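Long-range contacts in Zn-dependent hydrolase, glyoxylase (Echinicola vietnamensis, PDB 6T5K), which probably hydrolyses the amide bond of beta-lactam antibiotics, carbapenems among them, as a zinc-dependent class B beta-lactamase: residues 28-32 against 42-46; 202-207 against 235-240. All coordinates share one frame; numbering follows the deposited sequence.

Contact 1: residues 28-32 against 42-46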
loop_
_atom_site.group_PDB
_atom_site.type_symbol
_atom_site.label_atom_id
_atom_site.label_comp_id
_atom_site.label_asym_id
_atom_site.label_seq_id
_atom_site.Cartn_x
_atom_site.Cartn_y
_atom_site.Cartn_z
ATOM N N ASP A 28 -10.860 16.413 6.447
ATOM C CA ASP A 28 -9.944 16.629 7.557
ATOM C C ASP A 28 -9.020 15.441 7.772
ATOM O O ASP A 28 -7.879 15.611 8.215
ATOM C CB ASP A 28 -10.759 16.900 8.838
ATOM C CG ASP A 28 -12.023 16.004 8.964
ATOM O OD1 ASP A 28 -12.889 16.041 8.057
ATOM O OD2 ASP A 28 -12.167 15.288 9.988
ATOM N N LYS A 29 -9.480 14.241 7.445
ATOM C CA LYS A 29 -8.805 13.030 7.857
ATOM C C LYS A 29 -8.272 12.213 6.694
ATOM O O LYS A 29 -7.450 11.312 6.913
ATOM C CB LYS A 29 -9.796 12.158 8.636
ATOM C CG LYS A 29 -10.425 12.755 9.864
ATOM C CD LYS A 29 -9.374 13.270 10.822
ATOM C CE LYS A 29 -9.724 12.987 12.284
ATOM N NZ LYS A 29 -8.511 12.605 13.079
ATOM N N LEU A 30 -8.726 12.490 5.478
ATOM C CA LEU A 30 -8.391 11.639 4.341
ATOM C C LEU A 30 -8.324 12.445 3.056
ATOM O O LEU A 30 -9.222 13.239 2.777
ATOM C CB LEU A 30 -9.456 10.549 4.171
ATOM C CG LEU A 30 -9.197 9.483 3.109
ATOM C CD1 LEU A 30 -8.131 8.537 3.613
ATOM C CD2 LEU A 30 -10.475 8.713 2.832
ATOM N N ILE A 31 -7.273 12.219 2.267
ATOM C CA ILE A 31 -7.142 12.808 0.943
ATOM C C ILE A 31 -6.958 11.670 -0.043
ATOM O O ILE A 31 -6.233 10.710 0.239
ATOM C CB ILE A 31 -5.983 13.817 0.872
ATOM C CG1 ILE A 31 -6.262 14.997 1.817
ATOM C CG2 ILE A 31 -5.808 14.300 -0.574
ATOM C CD1 ILE A 31 -5.027 15.841 2.109
ATOM N N ILE A 32 -7.628 11.763 -1.186
ATOM C CA ILE A 32 -7.425 10.819 -2.282
ATOM C C ILE A 32 -7.021 11.586 -3.526
ATOM O O ILE A 32 -7.728 12.492 -3.961
ATOM C CB ILE A 32 -8.669 9.960 -2.562
ATOM C CG1 ILE A 32 -9.139 9.283 -1.278
ATOM C CG2 ILE A 32 -8.338 8.893 -3.635
ATOM C CD1 ILE A 32 -10.453 8.530 -1.410
ATOM N N HIS A 42 -4.406 7.082 -1.433
ATOM C CA HIS A 42 -5.178 7.549 -0.292
ATOM C C HIS A 42 -4.212 7.905 0.830
ATOM O O HIS A 42 -3.289 7.146 1.132
ATOM C CB HIS A 42 -6.285 6.586 0.123
ATOM C CG HIS A 42 -5.851 5.260 0.667
ATOM N ND1 HIS A 42 -5.539 5.077 2.000
ATOM C CD2 HIS A 42 -5.877 4.025 0.112
ATOM C CE1 HIS A 42 -5.361 3.793 2.229
ATOM N NE2 HIS A 42 -5.525 3.141 1.089
ATOM N N VAL A 43 -4.432 9.065 1.446
ATOM C CA VAL A 43 -3.511 9.621 2.434
ATOM C C VAL A 43 -4.292 9.887 3.704
ATOM O O VAL A 43 -5.288 10.620 3.677
ATOM C CB VAL A 43 -2.839 10.910 1.942
ATOM C CG1 VAL A 43 -1.809 11.383 2.961
ATOM C CG2 VAL A 43 -2.163 10.700 0.592
ATOM N N SER A 44 -3.837 9.299 4.805
ATOM C CA SER A 44 -4.378 9.537 6.140
ATOM C C SER A 44 -3.227 9.901 7.074
ATOM O O SER A 44 -2.053 9.769 6.726
ATOM C CB SER A 44 -5.142 8.309 6.637
ATOM O OG SER A 44 -4.367 7.129 6.541
ATOM N N PHE A 45 -3.541 10.413 8.254
ATOM C CA PHE A 45 -2.522 11.072 9.057
ATOM C C PHE A 45 -2.446 10.459 10.441
ATOM O O PHE A 45 -3.470 10.154 11.054
ATOM C CB PHE A 45 -2.788 12.575 9.119
ATOM C CG PHE A 45 -2.827 13.214 7.767
ATOM C CD1 PHE A 45 -4.014 13.293 7.054
ATOM C CD2 PHE A 45 -1.674 13.700 7.191
ATOM C CE1 PHE A 45 -4.047 13.861 5.794
ATOM C CE2 PHE A 45 -1.704 14.280 5.935
ATOM C CZ PHE A 45 -2.893 14.356 5.238
ATOM N N LEU A 46 -1.213 10.276 10.908
ATOM C CA LEU A 46 -0.915 9.576 12.147
ATOM C C LEU A 46 -0.030 10.477 12.992
ATOM O O LEU A 46 1.061 10.861 12.557
ATOM C CB LEU A 46 -0.176 8.273 11.828
ATOM C CG LEU A 46 -0.003 7.245 12.940
ATOM C CD1 LEU A 46 -1.342 6.978 13.603
ATOM C CD2 LEU A 46 0.616 5.968 12.377
#
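The carbonyl of Lys29 reaches the second strand before any paired residue does: its O lies 3.6 Å from Ser44 CA and, at the edge of the Phe45 ring near its plane, 4.0 Å from Phe45 CD1. Leu30 follows with a CA-H...O contact, its CA 3.3 Å from Val43 O. With CG anti to the backbone N (chi1 -174°), its side chain turns CD1 back over that same carbonyl, 3.5 Å from Val43 O. Ile31 and Val43 form the antiparallel hydrogen-bonded pair of a beta hairpin built from strands 30-34 and 39-48, near one edge of a mixed sheet. Ile31 N donates a hydrogen bond to Val43 O at 2.9 Å, and Val43 N donates one to Ile31 O at 2.7 Å. On the face these two side chains share, Ile31 CD1 meets the rim of the Phe45 ring at CZ (4.1 Å); Lys53 adds a cation-pi contact to that ring. Ile32 and His42 make the next, non-hydrogen-bonded pair. On the face turned toward helix 76-88, Ile32 CG1 rests against His42 CB at 4.2 Å, while the imidazole extends beyond the strand pair, NE2 weakly hydrogen-bonded to the carbonyls of Phe70 and Asp71.

Contact 2: residues 202-207 against 235-240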
loop_
_atom_site.group_PDB
_atom_site.type_symbol
_atom_site.label_atom_id
_atom_site.label_comp_id
_atom_site.label_asym_id
_atom_site.label_seq_id
_atom_site.Cartn_x
_atom_site.Cartn_y
_atom_site.Cartn_z
ATOM N N TRP A 202 16.846 -5.764 3.617
ATOM C CA TRP A 202 16.131 -4.677 2.952
ATOM C C TRP A 202 16.712 -4.292 1.607
ATOM O O TRP A 202 15.955 -4.262 0.625
ATOM C CB TRP A 202 16.105 -3.477 3.908
ATOM C CG TRP A 202 15.005 -2.477 3.655
ATOM C CD1 TRP A 202 14.497 -2.057 2.438
ATOM C CD2 TRP A 202 14.298 -1.731 4.653
ATOM N NE1 TRP A 202 13.526 -1.104 2.634
ATOM C CE2 TRP A 202 13.365 -0.907 3.979
ATOM C CE3 TRP A 202 14.337 -1.701 6.052
ATOM C CZ2 TRP A 202 12.509 -0.055 4.660
ATOM C CZ3 TRP A 202 13.495 -0.842 6.707
ATOM C CH2 TRP A 202 12.589 -0.049 6.019
ATOM N N PRO A 203 18.010 -4.001 1.473
ATOM C CA PRO A 203 18.498 -3.591 0.149
ATOM C C PRO A 203 18.424 -4.724 -0.858
ATOM O O PRO A 203 18.254 -4.464 -2.060
ATOM C CB PRO A 203 19.950 -3.162 0.401
ATOM C CG PRO A 203 20.373 -3.876 1.651
ATOM C CD PRO A 203 19.075 -3.961 2.495
ATOM N N VAL A 204 18.610 -5.964 -0.406
ATOM C CA VAL A 204 18.522 -7.114 -1.299
ATOM C C VAL A 204 17.108 -7.238 -1.850
ATOM O O VAL A 204 16.906 -7.446 -3.048
ATOM C CB VAL A 204 18.953 -8.393 -0.554
ATOM C CG1 VAL A 204 18.787 -9.650 -1.419
ATOM C CG2 VAL A 204 20.396 -8.267 -0.075
ATOM N N THR A 205 16.110 -7.159 -0.964
ATOM C CA THR A 205 14.711 -7.179 -1.382
ATOM C C THR A 205 14.399 -6.067 -2.367
ATOM O O THR A 205 13.761 -6.302 -3.398
ATOM C CB THR A 205 13.864 -7.044 -0.123
ATOM O OG1 THR A 205 14.158 -8.168 0.719
ATOM C CG2 THR A 205 12.380 -6.969 -0.461
ATOM N N VAL A 206 14.857 -4.844 -2.070
ATOM C CA VAL A 206 14.541 -3.738 -2.967
ATOM C C VAL A 206 15.214 -3.913 -4.323
ATOM O O VAL A 206 14.639 -3.564 -5.358
ATOM C CB VAL A 206 14.815 -2.378 -2.308
ATOM C CG1 VAL A 206 14.592 -1.249 -3.303
ATOM C CG2 VAL A 206 13.872 -2.250 -1.112
ATOM N N ASN A 207 16.442 -4.415 -4.360
ATOM C CA ASN A 207 17.054 -4.622 -5.652
ATOM C C ASN A 207 16.284 -5.669 -6.456
ATOM O O ASN A 207 16.207 -5.562 -7.696
ATOM C CB ASN A 207 18.514 -5.044 -5.517
ATOM C CG ASN A 207 19.252 -4.980 -6.853
ATOM O OD1 ASN A 207 19.351 -5.967 -7.575
ATOM N ND2 ASN A 207 19.688 -3.786 -7.226
ATOM N N THR A 235 15.945 4.048 -1.877
ATOM C CA THR A 235 15.721 3.170 -0.738
ATOM C C THR A 235 16.819 2.131 -0.631
ATOM O O THR A 235 17.316 1.857 0.463
ATOM C CB THR A 235 14.368 2.478 -0.856
ATOM O OG1 THR A 235 13.343 3.479 -0.850
ATOM C CG2 THR A 235 14.138 1.556 0.294
ATOM N N GLU A 236 17.182 1.511 -1.759
ATOM C CA GLU A 236 18.277 0.552 -1.704
ATOM C C GLU A 236 19.549 1.214 -1.167
ATOM O O GLU A 236 20.246 0.649 -0.307
ATOM C CB GLU A 236 18.493 -0.086 -3.063
ATOM C CG GLU A 236 19.508 -1.190 -2.966
ATOM C CD GLU A 236 19.893 -1.824 -4.292
ATOM O OE1 GLU A 236 19.197 -1.591 -5.289
ATOM O OE2 GLU A 236 20.921 -2.560 -4.317
ATOM N N THR A 237 19.863 2.414 -1.662
ATOM C CA THR A 237 21.080 3.102 -1.235
ATOM C C THR A 237 21.044 3.432 0.251
ATOM O O THR A 237 22.063 3.343 0.957
ATOM C CB THR A 237 21.233 4.391 -2.037
ATOM O OG1 THR A 237 21.269 4.066 -3.432
ATOM C CG2 THR A 237 22.521 5.145 -1.632
ATOM N N LEU A 238 19.880 3.846 0.735
ATOM C CA LEU A 238 19.735 4.221 2.132
ATOM C C LEU A 238 20.075 3.073 3.063
ATOM O O LEU A 238 20.620 3.300 4.150
ATOM C CB LEU A 238 18.295 4.673 2.363
ATOM C CG LEU A 238 17.888 5.156 3.753
ATOM C CD1 LEU A 238 18.649 6.417 4.126
ATOM C CD2 LEU A 238 16.373 5.368 3.760
ATOM N N PHE A 239 19.756 1.844 2.659
ATOM C CA PHE A 239 19.988 0.689 3.503
ATOM C C PHE A 239 21.182 -0.155 3.085
ATOM O O PHE A 239 21.446 -1.180 3.715
ATOM C CB PHE A 239 18.721 -0.158 3.556
ATOM C CG PHE A 239 17.623 0.476 4.364
ATOM C CD1 PHE A 239 17.664 0.482 5.748
ATOM C CD2 PHE A 239 16.569 1.104 3.729
ATOM C CE1 PHE A 239 16.660 1.081 6.495
ATOM C CE2 PHE A 239 15.551 1.707 4.465
ATOM C CZ PHE A 239 15.586 1.691 5.846
ATOM N N LYS A 240 21.931 0.261 2.073
ATOM C CA LYS A 240 22.992 -0.595 1.549
ATOM C C LYS A 240 24.077 -0.776 2.594
ATOM O O LYS A 240 24.299 0.113 3.415
ATOM C CB LYS A 240 23.595 -0.012 0.275
ATOM C CG LYS A 240 24.064 -1.089 -0.682
ATOM C CD LYS A 240 24.656 -0.513 -1.958
ATOM C CE LYS A 240 23.588 0.089 -2.854
ATOM N NZ LYS A 240 24.128 0.288 -4.243
ATOM O OXT LYS A 240 24.742 -1.815 2.644
#
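Glu236 OE1 accepts the hydrogen bond that Asn207 ND2 sends across two antiparallel helices, a nearly straight link of 3.0 Å with 172° at the hydrogen. The donor reaches the syn side of the oxygen, somewhat out of the carboxylate plane, whereas the acceptor lies within the amide plane; the two flat groups are turned 76° against each other. Glu236 gets there by extension: CG stands anti to the backbone N and the chain runs straight on, passing Pro203, whose O is 3.6 Å from Glu236 CG.

The backbones come closest where Pro203 faces Glu236. The proline ring fits against the backbone at Phe239, with Pro203 CG 3.6 Å from Phe239 O and CD against Phe239 CB. Deeper in, the six-membered ring of Trp202 lies face to face with the phenyl of Phe239, centroids 3.8 Å apart and planes only 13° from parallel. Leu238 CG approaches the other face of the phenyl ring, toward its rim. The methyl CG2 of Thr235 comes up obliquely to the indole, 3.6 Å from Trp202 NE1, and also touches Val206 CG2. Val206 CG1, for its part, passes Glu236 CB. The indole N-H is spent elsewhere, on the carbonyl of Leu183, and Thr235 OG1 is likewise bonded outside the pair, to Leu231 O and Lys185 N.

Trp202 also touches His163, a ligand of one zinc ion, so the stack lies beside the metal site. An N-H bonded to Leu183 O and a phenyl ring over one face probably limit how far the indole can tilt beside that histidine; the amide-carboxylate bond ties the helices at the more exposed border.

In the fold
The two contacts come in series along the chain: the hairpin of contact 1 closes long before helix 201-212 opens contact 2, which ends at the C-terminus. Their centres lie 28 Å apart and their nearest atoms about 15 Å, and they share no strand or helix. Contact 1 belongs to the eight-stranded mixed sheet; contact 2 joins two helices associated with the half that carries the five-stranded sheet. This is the alpha-beta/beta-alpha sandwich of metallo-beta-lactamases, with the zinc site at one edge, where the two halves meet. The side chain of Ser44 lies about 10 Å from a zinc ion, that of Trp202 about 8 Å. Different halves of the fold thus each place a residue near the shared metal site.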